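Local coordinates for DNA polymerase III, beta subunit (Eubacterium rectale, PDB 3T0P), which probably encircles DNA as a ring-shaped head-to-tail homodimer, tethering DNA polymerases and other proteins to it and so giving them processivity, at residues A9-G14 against I43-N48; I34-S39 against K73-I78; E293-S298 against S302-I307; D266-A271 against I283-T288; F144-N149 against T156-E161. All coordinates share one frame; numbering follows the deposited sequence. Where two conformers were deposited one is given.

In the fold
The five contacts sample all three domains of one clamp subunit. Contacts 1 and 2 form a continuous core in the N-terminal domain: their centres lie about 7 Å apart, and strands 33-38 and 43-48 are neighbours in one sheet. Contacts 3 and 4, with centres about 6 Å apart, do the same in the C-terminal domain, about 48 to 54 Å from the N-terminal pair, centre to centre. Contact 5 belongs to the central domain, its centre about 29 Å from that of contact 1 and about 31 Å from that of contact 3. Contacts 2, 3 and 4 also reach the second subunit, fitting a head-to-tail ring. The acetate beside contact 1 probably comes from crystallisation.

Contact 1: residues A9-G14 against I43-N48; sequences ANLLKG and IKLMAN. With ACT (acetate ion), chain S.
The flat carbonyl group of Gly14 has the methyl CD1 of Leu45 standing over one face, almost squarely above its carbon, with Gly14 C and Leu45 CD1 3.6 Å apart. This is helix-on-sheet packing of the DNA-clamp fold, in which helix 8-18 of the N-terminal domain lies against strand 43-48. Leu45 turns its CG away from its own carbonyl carbon (chi1 -68°), which brings CD1 up against the helix. Leu11 adds a looser approach, its CD1 lying 4.5 Å from Leu45 CD1. Val15 and Val18 of the same helix also touch Leu45. Gly14 has no side chain, and the spot where a CB would stand is only 3.1 Å from Leu45 CD1. At the far end of the strand, the acetate lies near both OD1 and ND2 of the Asn48 amide, off its plane. That amide also holds two backbone groups, giving ND2 to Ser117 O and accepting from Met50 N at OD1. With an alanine here, Ser117 O and Met50 N would probably each lose a mate and the nearby turn would be freer to shift. The acetate is held weakly, Asn48 ND2 reaching its O across 3.3 Å with an N-H...O angle of 129°.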
# COMPACT_ATOMS: atom_id res chain seq x y z
N ALA B 9 22.08 7.38 9.57
CA ALA B 9 20.76 7.43 10.22
C ALA B 9 20.32 8.87 10.43
O ALA B 9 19.16 9.19 10.20
CB ALA B 9 20.79 6.68 11.54
N ASN B 10 21.26 9.75 10.77
CA ASN B 10 20.94 11.15 10.99
C ASN B 10 20.62 11.83 9.68
O ASN B 10 19.69 12.61 9.60
CB ASN B 10 22.10 11.84 11.71
CG ASN B 10 22.17 11.51 13.17
OD1 ASN B 10 21.18 11.14 13.79
ND2 ASN B 10 23.31 11.73 13.79
N LEU B 11 21.38 11.47 8.63
CA LEU B 11 21.20 12.04 7.31
C LEU B 11 19.90 11.55 6.73
O LEU B 11 19.18 12.35 6.15
CB LEU B 11 22.42 11.66 6.44
CG LEU B 11 22.66 12.38 5.12
CD1 LEU B 11 22.70 13.92 5.28
CD2 LEU B 11 23.97 11.89 4.52
N LEU B 12 19.54 10.27 6.97
CA LEU B 12 18.31 9.68 6.47
C LEU B 12 17.10 10.32 7.15
O LEU B 12 16.14 10.68 6.46
CB LEU B 12 18.28 8.15 6.63
CG LEU B 12 17.00 7.45 6.19
CD1 LEU B 12 16.68 7.75 4.71
CD2 LEU B 12 17.06 5.94 6.44
N LYS B 13 17.12 10.44 8.47
CA LYS B 13 16.01 11.08 9.17
C LYS B 13 15.80 12.50 8.62
O LYS B 13 14.68 12.87 8.33
CB LYS B 13 16.26 11.10 10.70
CG LYS B 13 15.11 11.70 11.50
CD LYS B 13 15.34 11.61 12.99
CE LYS B 13 14.07 11.92 13.76
NZ LYS B 13 14.29 11.82 15.22
N GLY B 14 16.89 13.23 8.38
CA GLY B 14 16.83 14.59 7.87
C GLY B 14 16.26 14.73 6.47
O GLY B 14 15.41 15.60 6.24
N ILE B 43 25.16 21.71 10.20
CA ILE B 43 24.78 21.09 8.94
C ILE B 43 23.28 21.22 8.87
O ILE B 43 22.55 20.64 9.68
CB ILE B 43 25.26 19.64 8.74
CG1 ILE B 43 26.80 19.56 8.81
CG2 ILE B 43 24.70 19.06 7.42
CD1 ILE B 43 27.35 18.16 9.10
N LYS B 44 22.83 22.00 7.91
CA LYS B 44 21.43 22.31 7.73
C LYS B 44 20.93 21.74 6.41
O LYS B 44 21.54 22.01 5.38
CB LYS B 44 21.27 23.85 7.75
CG LYS B 44 20.08 24.41 8.49
CD LYS B 44 20.34 25.88 8.95
CE LYS B 44 19.65 26.92 8.07
NZ LYS B 44 20.20 28.31 8.22
N LEU B 45 19.84 20.96 6.44
CA LEU B 45 19.16 20.48 5.24
C LEU B 45 17.98 21.37 5.04
O LEU B 45 17.33 21.71 6.02
CB LEU B 45 18.71 19.03 5.32
CG LEU B 45 19.77 17.96 5.34
CD1 LEU B 45 19.13 16.60 5.26
CD2 LEU B 45 20.79 18.14 4.22
N MSE B 46 17.65 21.71 3.80
CA MSE B 46 16.54 22.62 3.54
C MSE B 46 15.83 22.30 2.24
O MSE B 46 16.47 21.99 1.24
CB MSE B 46 17.09 24.05 3.49
CG MSE B 46 16.04 25.14 3.59
SE MSE B 46 16.84 26.98 3.56
CE MSE B 46 18.39 26.70 4.75
N ALA B 47 14.50 22.37 2.26
CA ALA B 47 13.63 22.27 1.09
C ALA B 47 12.60 23.38 1.16
O ALA B 47 12.10 23.71 2.24
CB ALA B 47 12.98 20.91 0.99
N ASN B 48 12.38 24.07 0.03
CA ASN B 48 11.45 25.18 -0.03
C ASN B 48 10.69 25.18 -1.34
O ASN B 48 11.31 25.19 -2.39
CB ASN B 48 12.19 26.51 0.16
CG ASN B 48 11.28 27.68 0.32
OD1 ASN B 48 10.09 27.55 0.59
ND2 ASN B 48 11.83 28.87 0.17
C ACT S . 8.60 29.88 2.82
O ACT S . 9.33 30.17 1.87
OXT ACT S . 8.75 28.81 3.32
CH3 ACT S . 7.59 30.82 3.41

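Contact 2: residues I34-S39 against K73-I78; sequences ILIDAS and KIFSEI
Strand 33-38 and helix 72-81 come nearest at Ile34 and Phe75, whose CA atoms are 8.1 Å apart, a separation bridged by side chains. Phe75 does the reaching: its CG is trans to the backbone N (chi1 180°), a setting that extends the ring from the helix to the strand. Two isoleucines on the same side of the strand receive it. Ile34 brings its CD1 to the ring edge, close to the ring plane, 4.3 Å from Phe75 CD2. Ile36 comes in obliquely, and its CD1 lies 3.9 Å from Phe75 CZ, at the far tip of the ring. This is the helix-against-sheet core of the N-terminal clamp domain, and Phe75 is wedged further by Leu11 and Val15 of helix 8-18 and Leu70 of strand 66-71. The outward side of helix 72-81 faces the second subunit, where Glu77 forms a salt bridge with Lys276 of that chain. At the other end of the strand Asp37 closes an Asx turn. Asp37 OD1 accepts from Ser39 N at 3.1 Å, nearly straight at 164°, and takes Ser39 OG at 2.7 Å on its syn lone pair. The other carboxylate oxygen, Asp37 OD2, hydrogen-bonds to Tyr118 OH.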
# COMPACT_ATOMS: atom_id res chain seq x y z
N ILE B 34 17.22 19.49 -2.60
CA ILE B 34 17.42 19.64 -1.17
C ILE B 34 18.70 20.48 -1.04
O ILE B 34 19.71 20.14 -1.65
CB ILE B 34 17.52 18.29 -0.41
CG1 ILE B 34 16.15 17.63 -0.28
CG2 ILE B 34 18.17 18.48 0.99
CD1 ILE B 34 16.20 16.17 0.07
N LEU B 35 18.66 21.56 -0.28
CA LEU B 35 19.86 22.33 -0.04
C LEU B 35 20.62 21.78 1.17
O LEU B 35 20.03 21.54 2.23
CB LEU B 35 19.53 23.80 0.20
CG LEU B 35 20.73 24.72 0.31
CD1 LEU B 35 21.31 25.01 -1.06
CD2 LEU B 35 20.36 26.00 1.01
N ILE B 36 21.93 21.61 1.02
CA ILE B 36 22.81 21.27 2.13
C ILE B 36 23.58 22.56 2.43
O ILE B 36 24.36 23.02 1.60
CB ILE B 36 23.75 20.06 1.91
CG1 ILE B 36 22.99 18.81 1.40
CG2 ILE B 36 24.55 19.76 3.18
CD1 ILE B 36 23.90 17.80 0.83
N ASP B 37 23.28 23.20 3.57
CA ASP B 37 23.98 24.41 3.98
C ASP B 37 24.88 24.07 5.15
O ASP B 37 24.41 23.80 6.26
CB ASP B 37 22.99 25.54 4.34
CG ASP B 37 23.64 26.90 4.55
OD1 ASP B 37 24.81 26.95 4.99
OD2 ASP B 37 22.97 27.92 4.29
N ALA B 38 26.18 24.03 4.89
CA ALA B 38 27.21 23.80 5.89
C ALA B 38 28.20 24.97 5.86
O ALA B 38 29.41 24.77 6.01
CB ALA B 38 27.91 22.49 5.60
N SER B 39 27.70 26.22 5.64
CA SER B 39 28.54 27.43 5.54
C SER B 39 28.96 27.97 6.90
O SER B 39 29.98 28.64 6.99
CB SER B 39 27.83 28.52 4.75
OG SER B 39 26.66 28.91 5.45
N LYS B 73 15.16 13.49 -5.01
CA LYS B 73 14.87 12.07 -5.25
C LYS B 73 16.15 11.25 -5.25
O LYS B 73 16.24 10.29 -4.49
CB LYS B 73 14.09 11.86 -6.55
CG LYS B 73 12.58 12.06 -6.38
CD LYS B 73 11.77 11.47 -7.53
N ILE B 74 17.16 11.65 -6.04
CA ILE B 74 18.43 10.91 -6.12
C ILE B 74 19.15 10.92 -4.76
O ILE B 74 19.58 9.86 -4.32
CB ILE B 74 19.34 11.43 -7.27
CG1 ILE B 74 18.61 11.40 -8.64
CG2 ILE B 74 20.67 10.67 -7.33
CD1 ILE B 74 17.79 10.05 -9.04
N PHE B 75 19.27 12.08 -4.10
CA PHE B 75 19.97 12.18 -2.83
C PHE B 75 19.30 11.34 -1.74
O PHE B 75 19.99 10.62 -1.04
CB PHE B 75 20.11 13.65 -2.41
CG PHE B 75 20.82 13.87 -1.11
CD1 PHE B 75 22.09 13.34 -0.89
CD2 PHE B 75 20.27 14.69 -0.14
CE1 PHE B 75 22.76 13.58 0.31
CE2 PHE B 75 20.95 14.94 1.05
CZ PHE B 75 22.18 14.36 1.29
N SER B 76 17.96 11.38 -1.62
CA SER B 76 17.28 10.57 -0.62
C SER B 76 17.44 9.07 -0.90
O SER B 76 17.69 8.30 0.02
CB SER B 76 15.80 10.93 -0.52
OG SER B 76 15.19 10.89 -1.80
N GLU B 77 17.32 8.65 -2.17
CA GLU B 77 17.45 7.23 -2.54
C GLU B 77 18.89 6.77 -2.26
O GLU B 77 19.07 5.67 -1.76
CB GLU B 77 17.05 7.00 -3.99
CG GLU B 77 16.54 5.60 -4.26
CD GLU B 77 15.56 5.46 -5.41
OE1 GLU B 77 14.65 6.30 -5.53
OE2 GLU B 77 15.67 4.46 -6.16
N ILE B 78 19.90 7.64 -2.49
CA ILE B 78 21.29 7.30 -2.20
C ILE B 78 21.44 7.06 -0.70
O ILE B 78 21.88 5.98 -0.32
CB ILE B 78 22.30 8.36 -2.72
CG1 ILE B 78 22.37 8.35 -4.26
CG2 ILE B 78 23.71 8.16 -2.11
CD1 ILE B 78 23.25 9.43 -4.90

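Contact 3: residues E293-S298 against S302-I307; sequences ELRINS and SMNEDI
A beta hairpin of the C-terminal clamp domain brings Leu294 opposite Glu305 and Ile296 opposite Met303, both as hydrogen-bonded antiparallel pairs. Leu294 N reaches Glu305 O over 2.8 Å, almost straight at 173°, and Met303 N reaches Ile296 O over 2.9 Å; the return bonds complete both rings. Strand 302-308 is also the seam of the dimer, since residues 302 to 305 continue the ladder onto a strand of the second subunit. On the side facing helix 261-272, Leu294 CD1 packs 3.6 Å from Ile307 CD1, while Ile296 CG2 meets Met303 CB at 4.0 Å. Glu305 also points to that side, and its carboxylate forms a salt bridge with Arg270. The other side carries Glu293 and Asp306 side by side, their carboxylate planes only 13° apart. Such a close pair of acids would be expected to repel, but a water donates to both and Asn291 ND2 gives Asp306 OD1 another donor. Replacing Glu293 by an alanine would probably leave this water without one of its two acceptors, with only CB still beside Asp306 OD1. The water is held evenly, 2.9 Å from Glu293 OE2 and 2.9 Å from Asp306 OD1.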
# COMPACT_ATOMS: atom_id res chain seq x y z
N GLU B 293 -33.93 4.53 10.30
CA GLU B 293 -33.89 3.69 9.12
C GLU B 293 -33.05 4.38 8.05
O GLU B 293 -33.33 5.54 7.70
CB GLU B 293 -35.30 3.40 8.61
CG GLU B 293 -35.25 2.47 7.40
CD GLU B 293 -36.59 2.21 6.75
OE1 GLU B 293 -37.22 3.18 6.27
OE2 GLU B 293 -37.00 1.03 6.73
N LEU B 294 -32.05 3.68 7.52
CA LEU B 294 -31.15 4.14 6.47
C LEU B 294 -31.35 3.34 5.21
O LEU B 294 -31.40 2.11 5.26
CB LEU B 294 -29.68 4.07 6.91
CG LEU B 294 -29.34 4.92 8.12
CD1 LEU B 294 -29.38 4.07 9.38
CD2 LEU B 294 -27.98 5.53 7.97
N ARG B 295 -31.48 4.03 4.08
CA ARG B 295 -31.66 3.40 2.77
C ARG B 295 -30.77 4.03 1.72
O ARG B 295 -30.50 5.25 1.75
CB ARG B 295 -33.10 3.51 2.26
CG ARG B 295 -34.14 2.85 3.13
CD ARG B 295 -35.56 3.10 2.64
NE ARG B 295 -35.88 4.53 2.61
CZ ARG B 295 -37.10 5.02 2.40
NH1 ARG B 295 -38.13 4.19 2.23
NH2 ARG B 295 -37.31 6.33 2.38
N ILE B 296 -30.40 3.20 0.75
CA ILE B 296 -29.70 3.61 -0.43
C ILE B 296 -30.13 2.64 -1.50
O ILE B 296 -30.42 1.48 -1.20
CB ILE B 296 -28.16 3.72 -0.22
CG1 ILE B 296 -27.53 4.68 -1.25
CG2 ILE B 296 -27.44 2.34 -0.18
CD1 ILE B 296 -26.14 5.26 -0.78
N ASN B 297 -30.20 3.11 -2.74
CA ASN B 297 -30.50 2.24 -3.89
C ASN B 297 -29.69 2.75 -5.08
O ASN B 297 -29.43 3.94 -5.18
CB ASN B 297 -32.00 2.15 -4.20
CG ASN B 297 -32.57 3.47 -4.52
OD1 ASN B 297 -32.52 3.92 -5.67
ND2 ASN B 297 -33.00 4.18 -3.48
N SER B 298 -29.26 1.83 -5.94
CA SER B 298 -28.50 2.12 -7.15
C SER B 298 -28.79 1.06 -8.20
O SER B 298 -29.66 0.21 -7.98
CB SER B 298 -27.00 2.20 -6.84
OG SER B 298 -26.42 0.93 -6.58
N SER B 302 -30.13 -2.51 -3.65
CA SER B 302 -30.53 -1.62 -2.55
C SER B 302 -30.12 -2.15 -1.17
O SER B 302 -29.76 -3.31 -1.01
CB SER B 302 -32.04 -1.36 -2.59
OG SER B 302 -32.73 -2.58 -2.39
N MSE B 303 -30.17 -1.26 -0.20
CA MSE B 303 -29.87 -1.57 1.18
C MSE B 303 -30.90 -0.91 2.09
O MSE B 303 -31.29 0.22 1.86
CB MSE B 303 -28.46 -1.14 1.57
CG MSE B 303 -28.04 -1.65 2.95
SE MSE B 303 -26.72 -0.49 3.88
CE MSE B 303 -27.94 1.12 4.17
N ASN B 304 -31.30 -1.63 3.13
CA ASN B 304 -32.16 -1.11 4.18
C ASN B 304 -31.55 -1.51 5.53
O ASN B 304 -31.23 -2.68 5.73
CB ASN B 304 -33.60 -1.64 4.02
CG ASN B 304 -34.55 -0.92 4.93
OD1 ASN B 304 -35.03 0.16 4.61
ND2 ASN B 304 -34.78 -1.46 6.12
N GLU B 305 -31.39 -0.56 6.45
CA GLU B 305 -30.83 -0.85 7.77
C GLU B 305 -31.55 -0.05 8.85
O GLU B 305 -31.81 1.12 8.65
CB GLU B 305 -29.31 -0.53 7.82
CG GLU B 305 -28.67 -1.00 9.12
CD GLU B 305 -27.16 -1.19 9.17
OE1 GLU B 305 -26.52 -1.21 8.09
OE2 GLU B 305 -26.62 -1.32 10.30
N ASP B 306 -31.77 -0.67 10.02
CA ASP B 306 -32.38 -0.03 11.19
C ASP B 306 -31.36 0.08 12.31
O ASP B 306 -30.66 -0.86 12.59
CB ASP B 306 -33.63 -0.80 11.67
CG ASP B 306 -34.79 -0.82 10.69
OD1 ASP B 306 -35.24 0.27 10.26
OD2 ASP B 306 -35.29 -1.93 10.38
N ILE B 307 -31.28 1.25 12.94
CA ILE B 307 -30.39 1.47 14.08
C ILE B 307 -31.25 1.99 15.23
O ILE B 307 -32.04 2.91 15.03
CB ILE B 307 -29.20 2.43 13.77
CG1 ILE B 307 -28.42 1.99 12.50
CG2 ILE B 307 -28.24 2.56 14.98
CD1 ILE B 307 -27.25 2.96 12.10
O HOH W 1 -37.97 0.09 9.35

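Contact 4: residues D266-A271 against I283-T288; sequences DCIDRA and IIMNIT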
# COMPACT_ATOMS: atom_id res chain seq x y z
N ASP B 266 -20.54 2.19 10.70
CA ASP B 266 -20.56 0.90 9.96
C ASP B 266 -21.70 0.80 8.94
O ASP B 266 -21.52 0.26 7.85
CB ASP B 266 -20.61 -0.29 10.91
CG ASP B 266 -19.30 -0.52 11.65
OD1 ASP B 266 -18.29 0.18 11.33
OD2 ASP B 266 -19.28 -1.37 12.58
N CYS B 267 -22.86 1.36 9.28
CA CYS B 267 -24.00 1.30 8.40
C CYS B 267 -23.81 2.19 7.15
O CYS B 267 -24.14 1.76 6.06
CB CYS B 267 -25.26 1.70 9.14
SG CYS B 267 -26.64 2.04 8.03
N ILE B 268 -23.33 3.43 7.34
CA ILE B 268 -23.12 4.37 6.23
C ILE B 268 -22.00 3.82 5.33
O ILE B 268 -22.10 3.90 4.10
CB ILE B 268 -22.84 5.80 6.74
CG1 ILE B 268 -24.03 6.28 7.62
CG2 ILE B 268 -22.65 6.74 5.54
CD1 ILE B 268 -23.97 7.73 8.16
N ASP B 269 -20.99 3.21 5.93
CA ASP B 269 -19.90 2.61 5.18
C ASP B 269 -20.44 1.43 4.32
O ASP B 269 -20.10 1.34 3.15
CB ASP B 269 -18.79 2.18 6.15
CG ASP B 269 -17.57 1.56 5.50
OD1 ASP B 269 -16.99 2.20 4.59
OD2 ASP B 269 -17.15 0.47 5.97
N ARG B 270 -21.33 0.59 4.87
CA ARG B 270 -21.98 -0.53 4.14
C ARG B 270 -22.72 -0.01 2.91
O ARG B 270 -22.59 -0.56 1.84
CB ARG B 270 -23.01 -1.26 5.03
CG ARG B 270 -22.42 -2.36 5.84
CD ARG B 270 -23.50 -3.21 6.50
NE ARG B 270 -24.00 -2.62 7.73
CZ ARG B 270 -23.38 -2.66 8.91
NH1 ARG B 270 -22.20 -3.24 9.02
NH2 ARG B 270 -23.94 -2.10 9.97
N ALA B 271 -23.50 1.05 3.08
CA ALA B 271 -24.27 1.68 2.03
C ALA B 271 -23.38 2.15 0.86
O ALA B 271 -23.81 2.05 -0.29
CB ALA B 271 -25.03 2.87 2.61
N ILE B 283 -27.60 8.88 0.96
CA ILE B 283 -28.11 7.94 1.94
C ILE B 283 -29.35 8.65 2.55
O ILE B 283 -29.26 9.85 2.86
CB ILE B 283 -27.04 7.49 2.98
CG1 ILE B 283 -27.62 6.37 3.86
CG2 ILE B 283 -26.49 8.67 3.82
CD1 ILE B 283 -26.73 5.42 4.33
N ILE B 284 -30.50 7.97 2.61
CA ILE B 284 -31.76 8.52 3.16
C ILE B 284 -31.95 8.02 4.60
O ILE B 284 -31.90 6.82 4.82
CB ILE B 284 -33.00 8.17 2.30
CG1 ILE B 284 -32.84 8.50 0.80
CG2 ILE B 284 -34.30 8.75 2.90
CD1 ILE B 284 -32.54 9.89 0.45
N MSE B 285 -32.13 8.95 5.56
CA MSE B 285 -32.41 8.63 6.96
C MSE B 285 -33.89 8.93 7.28
O MSE B 285 -34.38 10.01 6.97
CB MSE B 285 -31.54 9.44 7.93
CG MSE B 285 -30.02 9.17 7.86
SE MSE B 285 -29.13 10.44 9.14
CE MSE B 285 -27.23 9.85 8.91
N ASN B 286 -34.59 7.97 7.90
CA ASN B 286 -35.96 8.15 8.37
C ASN B 286 -35.89 7.96 9.89
O ASN B 286 -35.68 6.85 10.40
CB ASN B 286 -36.93 7.20 7.67
CG ASN B 286 -37.42 7.67 6.32
OD1 ASN B 286 -36.75 7.52 5.30
ND2 ASN B 286 -38.66 8.13 6.25
N ILE B 287 -35.94 9.08 10.59
CA ILE B 287 -35.82 9.11 12.03
C ILE B 287 -37.22 9.15 12.65
O ILE B 287 -37.99 10.06 12.39
CB ILE B 287 -34.94 10.32 12.45
CG1 ILE B 287 -33.45 10.08 12.05
CG2 ILE B 287 -35.08 10.59 13.95
CD1 ILE B 287 -32.66 11.33 11.90
N THR B 288 -37.53 8.14 13.45
CA THR B 288 -38.80 8.03 14.19
C THR B 288 -38.40 7.72 15.63
O THR B 288 -37.20 7.59 15.90
CB THR B 288 -39.73 6.98 13.54
OG1 THR B 288 -39.11 5.69 13.55
CG2 THR B 288 -40.17 7.37 12.12
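Ile283 swings its CG1 to the position trans to the backbone N (chi1 -173°), and its CD1 is thereby carried from the strand to the helix, where it lies 3.5 Å from Ala271 CB. Helix 261-272 packs here on the face of the sheet containing strand 283-288, the helix-over-sheet layering by which each domain of the clamp is built. The axes of the two short segments pass 10.2 Å apart, with their N-to-C directions 140° from each other, so the helix runs at a slant over the strand. The same methyl, Ile283 CD1, also lies beside Ile268, one turn of the helix back, 4.3 Å from Ile268 CG1. It thus sits between residues a turn apart on one helical face, and the small Ala271 lets it come close to the backbone.

Two residues along the strand, selenomethionine Met285 makes the second bridge. Its chain is stretched out beyond CG (chi3 178°), which delivers Met285 CE to a point 4.0 Å from Ile268 CD1, the two side chains crossing at about a right angle. Phe325 of helix 322-329 touches both of them and adds an aromatic neighbour to this apolar layer. On another side of the helix Arg270 reaches toward the second subunit, giving NH1 to Lys81 O of that chain. Its guanidinium lies flat against its own helix, with Asp266 O 3.6 Å above the Arg270 guanidinium plane and over its centre.

Contact 5: residues F144-N149 against T156-E161; sequences FSIADN and TGELFE
Ile146 spans the gap between the loop and the start of strand 157-163, and its atoms can be followed outward one by one. Ile146 CB comes first, 4.1 Å from Thr156 O. From there the chain forks. The CG2 branch rests 3.6 Å from Gly157 O and, on its way along the strand, touches the stem of Glu158, with Ile146 CG2 and Glu158 CG 3.8 Å apart. The longer branch starts with CG1 placed between the backbone N and the carbonyl carbon (chi1 64°), which brings CD1 to the same Thr156 carbonyl oxygen that CB approaches. There Ile146 CD1 lies 3.7 Å from Thr156 O. One isoleucine thus packs against two successive carbonyl oxygens, its side chain at about a right angle to that of Glu158.

Thr156 answers in the other direction. The methyl CG2 of Thr156 lies against the loop backbone, 3.3 Å from Asn149 O, while its hydroxyl OG1 hydrogen-bonds to Lys153 O. Glu158 is held by a hydrogen bond between OE1 and Thr142 OG1, which ties the strand to the chain just after helix 132-140. The loop and the strand start run nearly opposite ways, 167° apart, as the chain doubles back. In the central clamp domain this fold-back leads from helix 132-140 into strand 157-163, which lies in its sheet between strands 187-196 and 166-172, and Ile146 also touches Ser171 of the latter.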
# COMPACT_ATOMS: atom_id res chain seq x y z
N PHE B 144 -9.88 16.76 6.43
CA PHE B 144 -10.68 16.11 5.40
C PHE B 144 -11.73 17.02 4.76
O PHE B 144 -12.23 16.67 3.70
CB PHE B 144 -11.37 14.87 5.98
CG PHE B 144 -12.36 15.18 7.07
CD1 PHE B 144 -13.65 15.60 6.76
CD2 PHE B 144 -12.00 15.09 8.41
CE1 PHE B 144 -14.56 15.94 7.76
CE2 PHE B 144 -12.91 15.44 9.41
CZ PHE B 144 -14.19 15.82 9.08
N SER B 145 -12.12 18.15 5.42
CA SER B 145 -13.19 18.97 4.86
C SER B 145 -12.73 20.32 4.30
O SER B 145 -13.55 21.21 4.14
CB SER B 145 -14.33 19.14 5.86
OG SER B 145 -13.86 19.54 7.13
N ILE B 146 -11.46 20.43 3.90
CA ILE B 146 -10.96 21.58 3.15
C ILE B 146 -11.41 21.38 1.68
O ILE B 146 -11.66 20.23 1.29
CB ILE B 146 -9.42 21.76 3.29
CG1 ILE B 146 -8.65 20.56 2.66
CG2 ILE B 146 -9.01 22.03 4.75
CD1 ILE B 146 -7.11 20.75 2.50
N ALA B 147 -11.51 22.44 0.87
CA ALA B 147 -11.94 22.25 -0.53
C ALA B 147 -10.91 21.46 -1.34
O ALA B 147 -9.70 21.61 -1.14
CB ALA B 147 -12.22 23.58 -1.19
N ASP B 148 -11.39 20.58 -2.24
CA ASP B 148 -10.56 19.72 -3.11
C ASP B 148 -10.17 20.44 -4.44
O ASP B 148 -9.55 19.82 -5.30
CB ASP B 148 -11.27 18.38 -3.40
CG ASP B 148 -12.72 18.54 -3.82
OD1 ASP B 148 -12.97 18.84 -5.01
OD2 ASP B 148 -13.61 18.42 -2.94
N ASN B 149 -10.53 21.73 -4.58
CA ASN B 149 -10.22 22.57 -5.74
C ASN B 149 -9.77 23.97 -5.27
O ASN B 149 -9.96 24.29 -4.10
CB ASN B 149 -11.43 22.67 -6.70
CG ASN B 149 -12.69 23.23 -6.09
OD1 ASN B 149 -12.74 24.35 -5.57
ND2 ASN B 149 -13.77 22.46 -6.19
N THR B 156 -9.25 26.28 0.90
CA THR B 156 -8.15 25.31 0.77
C THR B 156 -7.28 25.29 2.04
O THR B 156 -6.44 24.41 2.19
CB THR B 156 -7.30 25.56 -0.47
OG1 THR B 156 -6.60 26.80 -0.32
CG2 THR B 156 -8.12 25.59 -1.74
N GLY B 157 -7.52 26.22 2.95
CA GLY B 157 -6.79 26.25 4.21
C GLY B 157 -7.66 25.94 5.42
O GLY B 157 -8.84 25.63 5.28
N GLU B 158 -7.05 25.99 6.61
CA GLU B 158 -7.75 25.82 7.87
C GLU B 158 -7.58 27.06 8.71
O GLU B 158 -6.46 27.55 8.86
CB GLU B 158 -7.26 24.62 8.66
CG GLU B 158 -7.51 23.32 7.94
CD GLU B 158 -7.72 22.10 8.82
OE1 GLU B 158 -7.08 21.98 9.88
OE2 GLU B 158 -8.54 21.25 8.41
N LEU B 159 -8.69 27.55 9.26
CA LEU B 159 -8.66 28.67 10.19
C LEU B 159 -8.08 28.20 11.54
O LEU B 159 -8.49 27.16 12.07
CB LEU B 159 -10.07 29.25 10.40
CG LEU B 159 -10.18 30.41 11.42
CD1 LEU B 159 -9.68 31.72 10.84
CD2 LEU B 159 -11.61 30.56 11.90
N PHE B 160 -7.13 28.97 12.07
CA PHE B 160 -6.55 28.78 13.40
C PHE B 160 -6.91 30.03 14.20
O PHE B 160 -6.52 31.13 13.82
CB PHE B 160 -5.04 28.54 13.30
CG PHE B 160 -4.71 27.08 13.08
CD1 PHE B 160 -4.96 26.46 11.86
CD2 PHE B 160 -4.14 26.32 14.10
CE1 PHE B 160 -4.69 25.11 11.67
CE2 PHE B 160 -3.85 24.96 13.90
CZ PHE B 160 -4.14 24.36 12.69
N GLU B 161 -7.75 29.88 15.24
CA GLU B 161 -8.23 31.00 16.05
C GLU B 161 -7.94 30.79 17.54
O GLU B 161 -8.28 29.76 18.10
CB GLU B 161 -9.71 31.21 15.81
CG GLU B 161 -10.26 32.52 16.33
CD GLU B 161 -11.74 32.71 16.08
OE1 GLU B 161 -12.39 31.79 15.53
OE2 GLU B 161 -12.27 33.78 16.46